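PDB 5V77: uncharacterized protein from Neisseria gonorrhoeae, which is of unknown function but belongs to the NGO_1070-like family and folds as a small, helix-free antiparallel beta protein found in a two-chain assembly. Local coordinates for residues I80-Y85 against E104-E109; G45-S50 against S89-D94; L31-T36 against I99-E104. One frame throughout, in Å; residues are numbered along the deposited sequence.

Contact 1 (I80-Y85 against E104-E109)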
# COMPACT_ATOMS: atom_id res chain seq x y z
N ILE A 80 -7.43 -10.67 12.42
CA ILE A 80 -6.14 -10.31 11.84
C ILE A 80 -5.05 -11.09 12.57
O ILE A 80 -4.98 -11.05 13.81
CB ILE A 80 -5.89 -8.79 11.91
CG1 ILE A 80 -6.96 -8.08 11.08
CG2 ILE A 80 -4.46 -8.44 11.43
CD1 ILE A 80 -6.94 -6.57 11.19
N GLU A 81 -4.23 -11.82 11.82
CA GLU A 81 -3.15 -12.61 12.40
C GLU A 81 -1.95 -11.71 12.66
O GLU A 81 -1.51 -10.99 11.76
CB GLU A 81 -2.74 -13.73 11.45
CG GLU A 81 -3.86 -14.61 10.97
CD GLU A 81 -3.51 -15.31 9.67
OE1 GLU A 81 -4.26 -15.15 8.68
OE2 GLU A 81 -2.48 -16.01 9.63
N LEU A 82 -1.42 -11.75 13.88
CA LEU A 82 -0.25 -10.95 14.24
C LEU A 82 0.87 -11.88 14.66
O LEU A 82 0.69 -12.73 15.55
CB LEU A 82 -0.59 -9.96 15.37
CG LEU A 82 0.58 -9.16 15.97
CD1 LEU A 82 1.23 -8.26 14.94
CD2 LEU A 82 0.11 -8.34 17.16
N TYR A 83 2.02 -11.76 13.99
CA TYR A 83 3.20 -12.56 14.26
C TYR A 83 4.31 -11.65 14.79
O TYR A 83 4.57 -10.60 14.20
CB TYR A 83 3.70 -13.28 13.00
CG TYR A 83 2.69 -14.21 12.37
CD1 TYR A 83 2.75 -15.58 12.58
CD2 TYR A 83 1.68 -13.71 11.56
CE1 TYR A 83 1.83 -16.43 11.99
CE2 TYR A 83 0.75 -14.56 10.97
CZ TYR A 83 0.83 -15.91 11.19
OH TYR A 83 -0.10 -16.74 10.60
N LYS A 84 4.97 -12.06 15.86
CA LYS A 84 6.06 -11.26 16.42
C LYS A 84 7.35 -12.05 16.33
O LYS A 84 7.46 -13.14 16.91
CB LYS A 84 5.78 -10.85 17.86
CG LYS A 84 6.75 -9.81 18.39
CD LYS A 84 6.36 -9.34 19.78
CE LYS A 84 7.16 -8.10 20.18
NZ LYS A 84 8.62 -8.35 20.15
N TYR A 85 8.32 -11.52 15.60
CA TYR A 85 9.65 -12.10 15.47
C TYR A 85 10.64 -11.32 16.33
O TYR A 85 10.27 -10.36 17.02
CB TYR A 85 10.08 -12.13 14.01
CG TYR A 85 9.10 -12.86 13.13
CD1 TYR A 85 9.16 -14.25 12.99
CD2 TYR A 85 8.12 -12.18 12.44
CE1 TYR A 85 8.26 -14.92 12.19
CE2 TYR A 85 7.21 -12.84 11.64
CZ TYR A 85 7.29 -14.21 11.52
OH TYR A 85 6.39 -14.87 10.72
N GLU A 104 8.99 -2.93 11.62
CA GLU A 104 9.81 -3.11 12.81
C GLU A 104 8.96 -3.18 14.07
O GLU A 104 9.24 -4.00 14.96
CB GLU A 104 10.85 -1.99 12.92
CG GLU A 104 11.81 -2.12 14.09
CD GLU A 104 13.02 -1.22 13.93
OE1 GLU A 104 14.03 -1.40 14.65
OE2 GLU A 104 12.95 -0.33 13.05
N THR A 105 7.92 -2.35 14.17
CA THR A 105 7.00 -2.41 15.30
C THR A 105 5.59 -2.34 14.78
O THR A 105 5.31 -1.65 13.79
CB THR A 105 7.24 -1.28 16.32
OG1 THR A 105 6.88 -0.03 15.75
CG2 THR A 105 8.70 -1.21 16.72
N ILE A 106 4.69 -3.09 15.41
CA ILE A 106 3.27 -3.02 15.09
C ILE A 106 2.54 -2.84 16.40
O ILE A 106 2.74 -3.62 17.33
CB ILE A 106 2.77 -4.27 14.33
CG1 ILE A 106 3.48 -4.37 12.98
CG2 ILE A 106 1.25 -4.18 14.14
CD1 ILE A 106 3.02 -5.53 12.09
N ASN A 107 1.77 -1.76 16.51
CA ASN A 107 0.99 -1.46 17.70
C ASN A 107 -0.44 -1.18 17.28
O ASN A 107 -0.73 -0.99 16.10
CB ASN A 107 1.54 -0.24 18.46
CG ASN A 107 2.92 -0.48 19.00
OD1 ASN A 107 3.89 0.14 18.55
ND2 ASN A 107 3.03 -1.38 19.97
N PHE A 108 -1.35 -1.15 18.26
CA PHE A 108 -2.74 -0.95 17.89
C PHE A 108 -3.54 -0.44 19.09
O PHE A 108 -3.14 -0.62 20.24
CB PHE A 108 -3.34 -2.25 17.34
CG PHE A 108 -3.15 -3.45 18.23
CD1 PHE A 108 -4.09 -3.76 19.21
CD2 PHE A 108 -2.05 -4.28 18.08
CE1 PHE A 108 -3.93 -4.86 20.03
CE2 PHE A 108 -1.88 -5.39 18.91
CZ PHE A 108 -2.82 -5.68 19.88
N GLU A 109 -4.65 0.23 18.78
CA GLU A 109 -5.62 0.72 19.75
C GLU A 109 -7.01 0.42 19.18
O GLU A 109 -7.21 0.54 17.96
CB GLU A 109 -5.49 2.23 20.04
CG GLU A 109 -4.30 2.64 20.91
CD GLU A 109 -4.63 2.61 22.38
OE1 GLU A 109 -4.09 3.45 23.14
OE2 GLU A 109 -5.44 1.75 22.79
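Leu82 carries this contact from the 80-85 side, setting one methyl branch against Ile106 and the other against Phe108 of 104-109. From its CB, which is directed at 105-109, the chain runs on to CG; chi1 of 173° places CG anti to the backbone N and so steers the fork into the space between the strands. One branch, CD1, comes alongside Ile106 and meets the CG2 methyl of that residue at 4.2 Å, the two side chains running antiparallel. The same CD1 lies 4.3 Å from Ile106 CD1, so it rests against both branches of the isoleucine. The other branch, CD2, approaches the Phe108 ring obliquely, with CE2 as the nearest ring atom at 4.0 Å. In Ile106, chi1 of -64° leaves CG2 anti to the backbone N, on the side of Leu82; the residue also touches Ile47. No hydrogen bond joins the two segments, whose closest CA atoms, those of Leu82 and Ile106, are 8.7 Å apart; this is apolar packing between strands that are not neighbours in the sheet. Leu82 is buried, with Ile91 also against it, while Phe108 packs on Ile13. Tyr83 and Glu81 lie on the other side of the strand from Leu82, and Tyr83 OH donates to Glu81 OE2 at 2.7 Å, nearly in line with the carboxylate C-O bond, which ties the side chains of residues two apart on one strand. At the corner near Glu104, Glu104 and Thr105 both face Ser50, a classic beta bulge. The whole is characteristic of a closed, barrel-like antiparallel sheet with an apolar interior.

Contact 2 (G45-S50 against S89-D94); sequences GYIKCS and SEIIID
Ile91 pushes its CD1 methyl into the notch between Ile47 and Cys49, two residues on the same side of segment 45-50 of strand 43-58. This is the close part of the contact: CD1 lies 4.0 Å from Cys49 SG and 4.1 Å from Ile47 CG2, a single carbon bridging two partners. Ile91 gets there with CG1 set between its backbone N and carbonyl carbon (chi1 50°), while Ile47 and Ile91 run past each other in opposite senses. Cys49 SG contributes here as an apolar neighbour. All three residues are buried, and neighbouring strands add further apolar cover: Phe108 lies on Ile47, and Ile101 and Ala103 on Cys49. Packing slackens toward Ile93, which is directed at 45-50 but stays 6.2 Å from it at its nearest side-chain approach and packs on Leu33 instead. The solvent side belongs to the alternate residues. Lys48 and Asp94 are exposed, and Glu90, facing away from 45-50, lies along Lys100 and Ser102. With no hydrogen bond between the segments and 8.6 Å separating the CA atoms of Cys49 and Ser89, the two strands face each other through their side chains alone, as opposing walls do in the apolar interior of a curled, barrel-like antiparallel sheet.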
# COMPACT_ATOMS: atom_id res chain seq x y z
N GLY A 45 -10.78 1.60 15.75
CA GLY A 45 -9.39 1.79 16.10
C GLY A 45 -8.47 1.57 14.92
O GLY A 45 -8.89 1.68 13.77
N TYR A 46 -7.21 1.29 15.23
CA TYR A 46 -6.21 1.31 14.16
C TYR A 46 -5.09 0.34 14.48
O TYR A 46 -4.87 -0.02 15.64
CB TYR A 46 -5.64 2.72 13.96
CG TYR A 46 -4.89 3.26 15.17
CD1 TYR A 46 -3.55 2.91 15.40
CD2 TYR A 46 -5.52 4.10 16.09
CE1 TYR A 46 -2.87 3.39 16.53
CE2 TYR A 46 -4.85 4.58 17.21
CZ TYR A 46 -3.52 4.23 17.41
OH TYR A 46 -2.86 4.71 18.53
N ILE A 47 -4.39 -0.09 13.43
CA ILE A 47 -3.14 -0.82 13.56
C ILE A 47 -2.06 0.02 12.90
O ILE A 47 -2.19 0.37 11.71
CB ILE A 47 -3.21 -2.21 12.91
CG1 ILE A 47 -4.26 -3.07 13.62
CG2 ILE A 47 -1.83 -2.89 12.94
CD1 ILE A 47 -4.58 -4.36 12.85
N LYS A 48 -1.02 0.33 13.65
CA LYS A 48 0.07 1.19 13.17
C LYS A 48 1.31 0.34 12.94
O LYS A 48 1.82 -0.29 13.88
CB LYS A 48 0.35 2.29 14.19
CG LYS A 48 1.49 3.26 13.79
CD LYS A 48 1.73 4.25 14.93
CE LYS A 48 2.98 5.10 14.73
NZ LYS A 48 3.13 6.11 15.83
N CYS A 49 1.81 0.33 11.71
CA CYS A 49 2.96 -0.47 11.32
C CYS A 49 4.11 0.50 11.10
O CYS A 49 4.13 1.22 10.10
CB CYS A 49 2.65 -1.27 10.06
SG CYS A 49 1.16 -2.36 10.26
N SER A 50 5.06 0.56 12.04
CA SER A 50 6.12 1.56 11.99
C SER A 50 7.42 0.98 11.44
O SER A 50 7.87 -0.09 11.89
CB SER A 50 6.39 2.15 13.38
OG SER A 50 5.21 2.76 13.88
N SER A 89 7.60 -7.43 13.26
CA SER A 89 6.31 -8.11 13.36
C SER A 89 5.62 -8.07 12.00
O SER A 89 5.98 -7.29 11.12
CB SER A 89 5.43 -7.47 14.45
OG SER A 89 6.02 -7.64 15.74
N GLU A 90 4.60 -8.92 11.86
CA GLU A 90 3.86 -9.03 10.61
C GLU A 90 2.38 -9.22 10.91
O GLU A 90 2.03 -10.00 11.80
CB GLU A 90 4.38 -10.21 9.77
CG GLU A 90 3.74 -10.32 8.38
CD GLU A 90 4.24 -11.53 7.62
OE1 GLU A 90 5.08 -12.26 8.17
OE2 GLU A 90 3.80 -11.75 6.47
N ILE A 91 1.51 -8.52 10.18
CA ILE A 91 0.09 -8.81 10.21
C ILE A 91 -0.30 -9.44 8.88
O ILE A 91 0.25 -9.09 7.83
CB ILE A 91 -0.79 -7.58 10.50
CG1 ILE A 91 -0.44 -6.40 9.58
CG2 ILE A 91 -0.71 -7.18 11.97
CD1 ILE A 91 -1.49 -5.31 9.64
N ILE A 92 -1.23 -10.39 8.94
CA ILE A 92 -1.77 -11.02 7.74
C ILE A 92 -3.28 -10.92 7.79
O ILE A 92 -3.90 -11.31 8.78
CB ILE A 92 -1.32 -12.48 7.61
CG1 ILE A 92 0.20 -12.54 7.48
CG2 ILE A 92 -1.98 -13.11 6.38
CD1 ILE A 92 0.74 -13.94 7.32
N ILE A 93 -3.86 -10.37 6.73
CA ILE A 93 -5.31 -10.32 6.54
C ILE A 93 -5.63 -11.22 5.36
O ILE A 93 -5.11 -11.00 4.26
CB ILE A 93 -5.79 -8.89 6.28
CG1 ILE A 93 -5.49 -7.98 7.49
CG2 ILE A 93 -7.28 -8.90 5.91
CD1 ILE A 93 -5.63 -6.50 7.18
N ASP A 94 -6.46 -12.23 5.57
CA ASP A 94 -6.77 -13.19 4.51
C ASP A 94 -8.29 -13.31 4.43
O ASP A 94 -8.90 -14.05 5.20
CB ASP A 94 -6.10 -14.53 4.76
CG ASP A 94 -6.20 -15.48 3.58
OD1 ASP A 94 -7.09 -15.31 2.72
OD2 ASP A 94 -5.38 -16.42 3.52

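Contact 3 (L31-T36 against I99-E104)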
# COMPACT_ATOMS: atom_id res chain seq x y z
N LEU A 31 2.70 2.78 8.04
CA LEU A 31 1.38 2.51 7.48
C LEU A 31 0.38 2.36 8.62
O LEU A 31 0.63 1.60 9.57
CB LEU A 31 1.38 1.22 6.64
CG LEU A 31 1.87 1.39 5.20
CD1 LEU A 31 2.09 0.02 4.61
CD2 LEU A 31 0.83 2.17 4.39
N THR A 32 -0.75 3.05 8.51
CA THR A 32 -1.81 2.91 9.50
C THR A 32 -3.06 2.39 8.81
O THR A 32 -3.49 2.94 7.78
CB THR A 32 -2.09 4.23 10.22
OG1 THR A 32 -0.88 4.70 10.83
CG2 THR A 32 -3.16 4.05 11.34
N LEU A 33 -3.63 1.34 9.38
CA LEU A 33 -4.88 0.75 8.91
C LEU A 33 -5.96 1.15 9.90
O LEU A 33 -5.77 0.99 11.10
CB LEU A 33 -4.75 -0.77 8.84
CG LEU A 33 -4.09 -1.38 7.60
CD1 LEU A 33 -2.65 -0.91 7.45
CD2 LEU A 33 -4.12 -2.90 7.68
N SER A 34 -7.08 1.69 9.40
CA SER A 34 -8.14 2.15 10.29
C SER A 34 -9.41 1.34 10.08
O SER A 34 -9.72 0.95 8.95
CB SER A 34 -8.43 3.63 10.10
OG SER A 34 -7.29 4.39 10.47
N PHE A 35 -10.15 1.15 11.17
CA PHE A 35 -11.24 0.19 11.23
C PHE A 35 -12.46 0.79 11.91
O PHE A 35 -12.34 1.59 12.84
CB PHE A 35 -10.85 -1.07 12.01
CG PHE A 35 -9.63 -1.76 11.47
CD1 PHE A 35 -8.36 -1.36 11.85
CD2 PHE A 35 -9.76 -2.83 10.58
CE1 PHE A 35 -7.21 -2.00 11.36
CE2 PHE A 35 -8.64 -3.49 10.09
CZ PHE A 35 -7.36 -3.08 10.47
N THR A 36 -13.64 0.36 11.45
CA THR A 36 -14.90 0.52 12.18
C THR A 36 -15.33 -0.82 12.75
O THR A 36 -14.82 -1.88 12.37
CB THR A 36 -16.01 1.06 11.26
OG1 THR A 36 -16.22 0.15 10.17
CG2 THR A 36 -15.64 2.44 10.72
N ILE A 99 -3.74 -9.19 2.46
CA ILE A 99 -2.88 -8.07 2.81
C ILE A 99 -1.85 -8.57 3.81
O ILE A 99 -2.22 -9.17 4.83
CB ILE A 99 -3.67 -6.88 3.40
CG1 ILE A 99 -4.60 -6.28 2.35
CG2 ILE A 99 -2.69 -5.80 3.94
CD1 ILE A 99 -5.72 -5.41 2.93
N LYS A 100 -0.57 -8.34 3.53
CA LYS A 100 0.51 -8.71 4.44
C LYS A 100 1.37 -7.48 4.66
O LYS A 100 1.75 -6.81 3.69
CB LYS A 100 1.38 -9.84 3.89
CG LYS A 100 0.70 -11.19 3.71
CD LYS A 100 1.75 -12.25 3.36
CE LYS A 100 1.12 -13.62 3.13
NZ LYS A 100 2.14 -14.64 2.76
N ILE A 101 1.67 -7.16 5.91
CA ILE A 101 2.55 -6.03 6.22
C ILE A 101 3.55 -6.49 7.26
O ILE A 101 3.16 -7.00 8.31
CB ILE A 101 1.78 -4.81 6.76
CG1 ILE A 101 0.70 -4.38 5.77
CG2 ILE A 101 2.78 -3.65 6.99
CD1 ILE A 101 -0.22 -3.28 6.27
N SER A 102 4.83 -6.27 6.98
CA SER A 102 5.91 -6.49 7.93
C SER A 102 6.53 -5.14 8.28
O SER A 102 6.73 -4.30 7.40
CB SER A 102 6.98 -7.42 7.36
OG SER A 102 6.49 -8.75 7.23
N ALA A 103 6.80 -4.92 9.56
CA ALA A 103 7.29 -3.62 10.03
C ALA A 103 8.05 -3.84 11.32
O ALA A 103 7.81 -4.82 12.04
CB ALA A 103 6.13 -2.64 10.25
N GLU A 104 8.99 -2.93 11.62
CA GLU A 104 9.81 -3.11 12.81
C GLU A 104 8.96 -3.18 14.07
O GLU A 104 9.24 -4.00 14.96
CB GLU A 104 10.85 -1.99 12.92
CG GLU A 104 11.81 -2.12 14.09
CD GLU A 104 13.02 -1.22 13.93
OE1 GLU A 104 14.03 -1.40 14.65
OE2 GLU A 104 12.95 -0.33 13.05
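No flat group enters the junction of Leu33 and Ile101, which is made wholly of methyl groups. The aromatic ring of the two segments, Phe35, lies farther along strand 30-37, its side chain 8.0 Å from 99-104 at the nearest. It meets Phe14 in an edge-to-face pair, while Ile77, Ile80 and Val17 also pack on it, so the ring extends the same apolar interior without joining this contact. At the junction itself the ends of Leu33 and Ile101 meet head-on. The CD1 methyls of the two residues stand 3.6 Å apart, close for carbon atoms, and Leu33 CD2 follows at 4.2 Å from the same Ile101 CD1; the isoleucine tip thus faces both prongs of the leucine fork. Ile101 extends this far because CG1 lies anti to the carbonyl carbon (chi1 -56°) and chi2 of 173° carries CD1 straight on. Leu31 flanks the pair more loosely, its CD1 lying 4.4 Å from Ile101 CD1. Phe55 lies against both Leu31 and Ile101, and Ile93 against Leu33. On the other side of the strands the residues are polar: Thr32 points away from 99-104, Lys100 is exposed, and Ser34, buried against strand 17-25, makes a weak hydrogen bond from OG to Glu21 OE2. At the end of 99-104, Glu104 is hydrogen-bonded through OE2 to Asn51 and packs on Tyr65 of the second subunit. Between the strands there is neither a hydrogen bond nor a charge, and the CA atoms of Leu31 and Ile101 remain 8.7 Å apart. The chemistry implies a contact probably held by dispersion and by the exclusion of water, with the fit of branched side chains, rather than directional bonds, likely setting its geometry.

All three contacts belong to one antiparallel sheet, whose strand pairings run round a closed circuit through 17-25, 30-37, 43-58, 98-103, 89-94 and 75-84, consistent with a barrel-like fold whose interior the contacts line. The centres of contacts 2 and 3 are 3 Å apart, those of contacts 1 and 2 are 5 Å apart, and contacts 1 and 3 are separated by 9 Å. Along the chain, contact 2 nests inside the loop closed by contact 3, while contact 1 crosses both. Probable backbone hydrogen bonds join contact 2 to each of the others; contacts 1 and 3 touch by packing and share Glu104. Contact 1 lies toward the periphery.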